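Local coordinates for Ras-related protein Rab-21 (Homo sapiens, PDB 1Z0I) that belongs to the Rab branch of the Ras family of small P-loop proteins and binds GDP together with a magnesium ion in this model, at residues 5-10 against 78-83; 113-118 against 164-169. One frame throughout, in Å; residues are numbered along the deposited sequence.

Contact 1 (5-10 against 78-83); sequences YSFKVV and DSNGAI
Phe7 meets Asn80 with ring atom CD2 lying 3.8 Å from Asn80 CG; the two side chains cross at about a right angle, the amide standing at the ring's edge with the two planes 78° apart. On the next residue the backbone and side chain of Lys8 do separate work. Its carbonyl O takes two N-H groups at once, Asn80 N at 2.8 Å and Gly81 N at 3.2 Å, so the turn entering the second strand is gripped twice by a single oxygen. The side chain leaves with CG anti to the backbone N (chi1 177°) and stays extended, running alongside Ser79 until CE is 3.6 Å from Ser79 OG. Beyond that, NZ bonds to the carbonyls of Tyr75 and Arg77 and reaches Asp78 OD2 through a water that bonds NZ and, more weakly, Asp78 OD2; Ser79 OG in turn bonds to Tyr76 O. From Val9 onward the segments are neighbouring parallel strands, 5-12 and 81-87, in the middle of the sheet of the Ras-type P-loop domain. Val9 CG1 packs at 3.8 Å on Ile83 CD1, the two side chains slanting across each other on the sheet face covered by helix 156-169, where Ile83 also touches Phe160. Gly81 O receives a CA-H contact from Val9 and a weak bond from Val10 N. The side chain of Val10 goes to the other face of the sheet, where CG2 lies against Ala82 CB at 4.0 Å while CG1, anti to the carbonyl carbon, approaches Ser79 OG to 3.5 Å. The carbonyl of Val10 takes a nearly straight bond from Ile83 N of 2.8 Å (175° at the hydrogen).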
ATOM      1  N   TYR A   5      12.238  10.026 -12.820  1.00 35.88           N
ATOM      2  CA  TYR A   5      12.086   8.674 -12.262  1.00 34.75           C
ATOM      3  C   TYR A   5      10.812   7.950 -12.717  1.00 33.56           C
ATOM      4  O   TYR A   5       9.723   8.526 -12.725  1.00 33.24           O
ATOM      5  CB  TYR A   5      12.139   8.729 -10.734  1.00 35.08           C
ATOM      6  CG  TYR A   5      13.473   9.160 -10.171  1.00 35.94           C
ATOM      7  CD1 TYR A   5      13.712  10.494  -9.817  1.00 37.12           C
ATOM      8  CD2 TYR A   5      14.498   8.239  -9.986  1.00 37.08           C
ATOM      9  CE1 TYR A   5      14.942  10.894  -9.290  1.00 36.58           C
ATOM     10  CE2 TYR A   5      15.726   8.623  -9.468  1.00 37.37           C
ATOM     11  CZ  TYR A   5      15.947   9.950  -9.121  1.00 37.33           C
ATOM     12  OH  TYR A   5      17.181  10.315  -8.602  1.00 37.18           O
ATOM     13  N   SER A   6      10.959   6.685 -13.100  1.00 32.28           N
ATOM     14  CA  SER A   6       9.801   5.830 -13.399  1.00 31.02           C
ATOM     15  C   SER A   6       9.724   4.635 -12.457  1.00 29.77           C
ATOM     16  O   SER A   6      10.574   3.744 -12.528  1.00 29.36           O
ATOM     17  CB  SER A   6       9.837   5.352 -14.843  1.00 30.93           C
ATOM     18  OG  SER A   6       9.012   6.160 -15.654  1.00 32.57           O
ATOM     19  N   PHE A   7       8.711   4.629 -11.584  1.00 28.39           N
ATOM     20  CA  PHE A   7       8.544   3.560 -10.585  1.00 27.81           C
ATOM     21  C   PHE A   7       7.284   2.709 -10.753  1.00 27.51           C
ATOM     22  O   PHE A   7       6.227   3.221 -11.134  1.00 28.37           O
ATOM     23  CB  PHE A   7       8.598   4.112  -9.152  1.00 27.24           C
ATOM     24  CG  PHE A   7       9.899   4.771  -8.802  1.00 27.48           C
ATOM     25  CD1 PHE A   7       9.927   6.100  -8.390  1.00 25.36           C
ATOM     26  CD2 PHE A   7      11.114   4.068  -8.906  1.00 26.41           C
ATOM     27  CE1 PHE A   7      11.128   6.712  -8.074  1.00 25.84           C
ATOM     28  CE2 PHE A   7      12.321   4.679  -8.588  1.00 25.21           C
ATOM     29  CZ  PHE A   7      12.332   6.000  -8.175  1.00 26.12           C
ATOM     30  N   LYS A   8       7.405   1.417 -10.460  1.00 26.72           N
ATOM     31  CA  LYS A   8       6.252   0.510 -10.408  1.00 26.48           C
ATOM     32  C   LYS A   8       5.962   0.058  -8.973  1.00 26.25           C
ATOM     33  O   LYS A   8       6.877  -0.372  -8.255  1.00 26.10           O
ATOM     34  CB  LYS A   8       6.435  -0.716 -11.308  1.00 26.04           C
ATOM     35  CG  LYS A   8       5.276  -1.686 -11.183  1.00 26.17           C
ATOM     36  CD  LYS A   8       5.278  -2.769 -12.238  1.00 26.29           C
ATOM     37  CE  LYS A   8       4.303  -3.869 -11.852  1.00 24.78           C
ATOM     38  NZ  LYS A   8       4.327  -5.015 -12.777  1.00 24.54           N
ATOM     39  N   VAL A   9       4.688   0.156  -8.577  1.00 25.78           N
ATOM     40  CA  VAL A   9       4.241  -0.177  -7.222  1.00 25.32           C
ATOM     41  C   VAL A   9       3.031  -1.131  -7.238  1.00 24.40           C
ATOM     42  O   VAL A   9       2.056  -0.899  -7.949  1.00 24.47           O
ATOM     43  CB  VAL A   9       3.950   1.115  -6.404  1.00 25.80           C
ATOM     44  CG1 VAL A   9       3.283   0.792  -5.035  1.00 26.20           C
ATOM     45  CG2 VAL A   9       5.249   1.936  -6.210  1.00 25.42           C
ATOM     46  N   VAL A  10       3.126  -2.209  -6.465  1.00 23.65           N
ATOM     47  CA  VAL A  10       2.061  -3.219  -6.349  1.00 22.88           C
ATOM     48  C   VAL A  10       1.371  -3.199  -4.983  1.00 22.92           C
ATOM     49  O   VAL A  10       2.020  -2.993  -3.949  1.00 22.81           O
ATOM     50  CB  VAL A  10       2.553  -4.679  -6.622  1.00 22.34           C
ATOM     51  CG1 VAL A  10       2.798  -4.906  -8.105  1.00 22.21           C
ATOM     52  CG2 VAL A  10       3.779  -5.023  -5.793  1.00 21.23           C
ATOM     53  N   ASP A  78       9.060  -6.332 -12.385  1.00 27.87           N
ATOM     54  CA  ASP A  78       9.657  -4.972 -12.498  1.00 27.65           C
ATOM     55  C   ASP A  78       9.193  -3.962 -11.429  1.00 27.32           C
ATOM     56  O   ASP A  78       9.287  -2.750 -11.629  1.00 27.25           O
ATOM     57  CB  ASP A  78       9.461  -4.365 -13.902  1.00 27.63           C
ATOM     58  CG  ASP A  78       9.883  -5.297 -15.024  1.00 28.61           C
ATOM     59  OD1 ASP A  78      11.033  -5.777 -15.013  1.00 28.95           O
ATOM     60  OD2 ASP A  78       9.058  -5.542 -15.933  1.00 30.73           O
ATOM     61  N   SER A  79       8.705  -4.464 -10.298  1.00 27.05           N
ATOM     62  CA  SER A  79       8.227  -3.610  -9.215  1.00 26.29           C
ATOM     63  C   SER A  79       9.390  -3.062  -8.435  1.00 25.91           C
ATOM     64  O   SER A  79      10.383  -3.771  -8.214  1.00 25.79           O
ATOM     65  CB  SER A  79       7.321  -4.383  -8.276  1.00 26.15           C
ATOM     66  OG  SER A  79       6.219  -4.894  -8.983  1.00 26.37           O
ATOM     67  N   ASN A  80       9.248  -1.802  -8.033  1.00 24.85           N
ATOM     68  CA  ASN A  80      10.249  -1.083  -7.249  1.00 23.90           C
ATOM     69  C   ASN A  80       9.812  -0.953  -5.784  1.00 23.40           C
ATOM     70  O   ASN A  80      10.648  -1.020  -4.883  1.00 23.65           O
ATOM     71  CB  ASN A  80      10.515   0.317  -7.838  1.00 23.62           C
ATOM     72  CG  ASN A  80      10.964   0.275  -9.296  1.00 23.79           C
ATOM     73  OD1 ASN A  80      12.069  -0.192  -9.617  1.00 24.48           O
ATOM     74  ND2 ASN A  80      10.120   0.773 -10.183  1.00 20.93           N
ATOM     75  N   GLY A  81       8.507  -0.749  -5.563  1.00 22.41           N
ATOM     76  CA  GLY A  81       7.923  -0.684  -4.219  1.00 21.16           C
ATOM     77  C   GLY A  81       6.718  -1.594  -4.033  1.00 20.44           C
ATOM     78  O   GLY A  81       6.138  -2.079  -5.003  1.00 21.32           O
ATOM     79  N   ALA A  82       6.318  -1.825  -2.789  1.00 19.54           N
ATOM     80  CA  ALA A  82       5.143  -2.663  -2.513  1.00 19.15           C
ATOM     81  C   ALA A  82       4.334  -2.169  -1.298  1.00 18.43           C
ATOM     82  O   ALA A  82       4.906  -1.792  -0.269  1.00 18.18           O
ATOM     83  CB  ALA A  82       5.553  -4.125  -2.329  1.00 18.24           C
ATOM     84  N   ILE A  83       3.009  -2.173  -1.439  1.00 18.07           N
ATOM     85  CA  ILE A  83       2.092  -1.715  -0.383  1.00 17.92           C
ATOM     86  C   ILE A  83       1.231  -2.912   0.100  1.00 18.81           C
ATOM     87  O   ILE A  83       0.331  -3.406  -0.609  1.00 18.58           O
ATOM     88  CB  ILE A  83       1.273  -0.501  -0.864  1.00 17.98           C
ATOM     89  CG1 ILE A  83       2.243   0.647  -1.227  1.00 18.68           C
ATOM     90  CG2 ILE A  83       0.249  -0.014   0.192  1.00 16.45           C
ATOM     91  CD1 ILE A  83       1.586   1.901  -1.821  1.00 17.82           C
TER
HETATM   92  O   HOH W   1       5.777  -4.456 -15.605  1.00 28.87           O

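Contact 2 (113-118 against 164-169); sequences CLCIVG and CKRMIE
Strand 113-118 and helix 164-169 run nearly antiparallel, their axes 8.9 Å apart at 157°, and their backbones come nearest at Cys113 and Met167, whose CA atoms are 6.3 Å apart. Arg166 and Cys113 carry most of the contact. The arginine chain bends sharply at the third torsion (chi3 -84°), which turns the guanidinium to meet the strand end-on, and both terminal nitrogens bond to one oxygen: NH2 to Leu114 O at 2.9 Å and NH1 to Leu114 O at 3.2 Å. That oxygen sits almost in the guanidinium plane, yet both donors approach from the same face of the peptide, well above the carbonyl plane and away from the lone-pair directions. Cys113 CB lies over one face of the guanidinium, 4.0 Å from NH1, whereas Cys115 SG stands near its plane at the edge, 3.1 Å from NH2. A further bond from NH2 to the hydroxyl of Tyr146 helps fix the rotation of the group. At the start of the strand, the sulfur of Cys113 lies 3.7 Å from the helix carbonyl oxygen Arg166 O and 3.8 Å from Met167 CG, so this small side chain fits against both backbone and side chain of the helix turn. Cys113 and Cys115 also touch Leu163 one turn earlier. Helix 156-169 thus packs along one face of the sheet: Met167 continues across to Phe7 and Val9 of strand 5-12, while Arg166 extends the other way along the same face, beside Lys144 and Tyr146 of strand 144-148.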
ATOM      1  N   CYS A 113      11.332  -1.586  -1.909  1.00 29.00           N
ATOM      2  CA  CYS A 113      10.858  -0.791  -0.796  1.00 27.29           C
ATOM      3  C   CYS A 113       9.449  -1.225  -0.400  1.00 26.26           C
ATOM      4  O   CYS A 113       8.502  -1.045  -1.172  1.00 26.28           O
ATOM      5  CB  CYS A 113      10.905   0.681  -1.183  1.00 27.52           C
ATOM      6  SG  CYS A 113      12.556   1.247  -1.637  1.00 27.42           S
ATOM      7  N   LEU A 114       9.322  -1.821   0.787  1.00 24.64           N
ATOM      8  CA  LEU A 114       8.053  -2.358   1.254  1.00 23.95           C
ATOM      9  C   LEU A 114       7.349  -1.449   2.285  1.00 24.13           C
ATOM     10  O   LEU A 114       7.983  -0.870   3.173  1.00 24.05           O
ATOM     11  CB  LEU A 114       8.254  -3.782   1.797  1.00 24.27           C
ATOM     12  CG  LEU A 114       7.166  -4.589   2.542  1.00 23.66           C
ATOM     13  CD1 LEU A 114       5.892  -4.802   1.755  1.00 20.43           C
ATOM     14  CD2 LEU A 114       7.744  -5.918   2.986  1.00 23.02           C
ATOM     15  N   CYS A 115       6.036  -1.312   2.123  1.00 24.02           N
ATOM     16  CA  CYS A 115       5.175  -0.641   3.099  1.00 23.63           C
ATOM     17  C   CYS A 115       4.210  -1.653   3.732  1.00 23.74           C
ATOM     18  O   CYS A 115       3.606  -2.491   3.026  1.00 23.58           O
ATOM     19  CB  CYS A 115       4.369   0.462   2.417  1.00 23.47           C
ATOM     20  SG  CYS A 115       5.365   1.683   1.501  1.00 23.05           S
ATOM     21  N   ILE A 116       4.078  -1.609   5.054  1.00 23.57           N
ATOM     22  CA  ILE A 116       2.952  -2.297   5.684  1.00 23.94           C
ATOM     23  C   ILE A 116       1.971  -1.251   6.250  1.00 23.82           C
ATOM     24  O   ILE A 116       2.370  -0.298   6.934  1.00 23.70           O
ATOM     25  CB  ILE A 116       3.391  -3.456   6.632  1.00 24.39           C
ATOM     26  CG1 ILE A 116       4.097  -4.543   5.787  1.00 24.81           C
ATOM     27  CG2 ILE A 116       2.191  -4.056   7.382  1.00 22.72           C
ATOM     28  CD1 ILE A 116       4.937  -5.567   6.550  1.00 24.52           C
ATOM     29  N   VAL A 117       0.695  -1.409   5.892  1.00 23.42           N
ATOM     30  CA  VAL A 117      -0.293  -0.329   6.039  1.00 22.41           C
ATOM     31  C   VAL A 117      -1.555  -0.780   6.770  1.00 21.92           C
ATOM     32  O   VAL A 117      -2.271  -1.670   6.304  1.00 21.06           O
ATOM     33  CB  VAL A 117      -0.688   0.282   4.655  1.00 22.45           C
ATOM     34  CG1 VAL A 117      -1.721   1.446   4.822  1.00 21.09           C
ATOM     35  CG2 VAL A 117       0.546   0.746   3.908  1.00 21.57           C
ATOM     36  N   GLY A 118      -1.816  -0.141   7.909  1.00 21.54           N
ATOM     37  CA  GLY A 118      -3.060  -0.366   8.646  1.00 21.75           C
ATOM     38  C   GLY A 118      -4.127   0.598   8.143  1.00 21.54           C
ATOM     39  O   GLY A 118      -4.062   1.800   8.434  1.00 21.85           O
ATOM     40  N   CYS A 164       7.868   6.991  -2.560  1.00 25.23           N
ATOM     41  CA  CYS A 164       8.588   7.607  -3.685  1.00 25.85           C
ATOM     42  C   CYS A 164      10.015   8.037  -3.334  1.00 26.40           C
ATOM     43  O   CYS A 164      10.947   7.751  -4.096  1.00 26.35           O
ATOM     44  CB  CYS A 164       7.778   8.751  -4.301  1.00 25.64           C
ATOM     45  SG  CYS A 164       6.386   8.137  -5.328  1.00 26.44           S
ATOM     46  N   LYS A 165      10.191   8.672  -2.173  1.00 27.10           N
ATOM     47  CA  LYS A 165      11.521   9.098  -1.714  1.00 28.53           C
ATOM     48  C   LYS A 165      12.442   7.918  -1.389  1.00 29.08           C
ATOM     49  O   LYS A 165      13.660   7.979  -1.621  1.00 29.45           O
ATOM     50  CB  LYS A 165      11.416  10.013  -0.489  1.00 28.70           C
ATOM     51  CG  LYS A 165      10.636  11.299  -0.739  1.00 30.25           C
ATOM     52  CD  LYS A 165       9.913  11.763   0.497  1.00 31.43           C
ATOM     53  CE  LYS A 165      10.790  12.624   1.368  1.00 33.71           C
ATOM     54  NZ  LYS A 165       9.939  13.508   2.223  1.00 36.26           N
ATOM     55  N   ARG A 166      11.855   6.864  -0.824  1.00 29.50           N
ATOM     56  CA  ARG A 166      12.596   5.682  -0.435  1.00 29.79           C
ATOM     57  C   ARG A 166      13.131   4.969  -1.668  1.00 30.03           C
ATOM     58  O   ARG A 166      14.284   4.540  -1.680  1.00 30.60           O
ATOM     59  CB  ARG A 166      11.713   4.747   0.383  1.00 30.31           C
ATOM     60  CG  ARG A 166      11.545   5.150   1.848  1.00 30.48           C
ATOM     61  CD  ARG A 166      11.346   3.901   2.684  1.00 31.49           C
ATOM     62  NE  ARG A 166       9.961   3.455   2.692  1.00 32.98           N
ATOM     63  CZ  ARG A 166       9.541   2.191   2.726  1.00 31.21           C
ATOM     64  NH1 ARG A 166      10.387   1.165   2.718  1.00 29.80           N
ATOM     65  NH2 ARG A 166       8.239   1.965   2.750  1.00 30.62           N
ATOM     66  N   MET A 167      12.295   4.860  -2.704  1.00 30.20           N
ATOM     67  CA  MET A 167      12.698   4.304  -3.998  1.00 29.90           C
ATOM     68  C   MET A 167      13.764   5.147  -4.733  1.00 30.62           C
ATOM     69  O   MET A 167      14.560   4.614  -5.494  1.00 30.36           O
ATOM     70  CB  MET A 167      11.472   4.066  -4.895  1.00 29.65           C
ATOM     71  CG  MET A 167      10.514   3.010  -4.380  1.00 28.18           C
ATOM     72  SD  MET A 167       9.046   2.709  -5.391  1.00 27.49           S
ATOM     73  CE  MET A 167       8.238   4.314  -5.334  1.00 26.36           C
ATOM     74  N   ILE A 168      13.765   6.456  -4.504  1.00 31.70           N
ATOM     75  CA  ILE A 168      14.769   7.360  -5.100  1.00 32.43           C
ATOM     76  C   ILE A 168      16.156   7.187  -4.459  1.00 33.67           C
ATOM     77  O   ILE A 168      17.177   7.310  -5.144  1.00 33.52           O
ATOM     78  CB  ILE A 168      14.312   8.847  -5.044  1.00 32.13           C
ATOM     79  CG1 ILE A 168      13.183   9.087  -6.052  1.00 31.49           C
ATOM     80  CG2 ILE A 168      15.478   9.807  -5.330  1.00 31.53           C
ATOM     81  CD1 ILE A 168      12.356  10.323  -5.775  1.00 31.31           C
ATOM     82  N   GLU A 169      16.182   6.895  -3.155  1.00 34.66           N
ATOM     83  CA  GLU A 169      17.436   6.678  -2.430  1.00 35.96           C
ATOM     84  C   GLU A 169      18.151   5.370  -2.807  1.00 36.97           C
ATOM     85  O   GLU A 169      19.365   5.245  -2.629  1.00 37.16           O
ATOM     86  CB  GLU A 169      17.199   6.744  -0.930  1.00 35.90           C
TER

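Strand 81-87 joins the two contacts: contact 1 pairs its beginning with strand 5-12, and its other edge pairs with the strand of contact 2 through probable hydrogen bonds, Ala82 N to Cys113 O at 2.8 Å and Cys115 N to Ala82 O at 2.7 Å. The contact centres are 9 Å apart. The helix of contact 2 also bears directly on contact 1, Met167 SD lying 3.5 Å from Gly81 N and Ile168 CG2 3.7 Å from Tyr5 OH. In contact 1 the side chain of Ile83 is about 10 Å from GDP and about 12 Å from the magnesium ion, while strand 113-119 of contact 2 probably leads towards the base-recognition motif of the family.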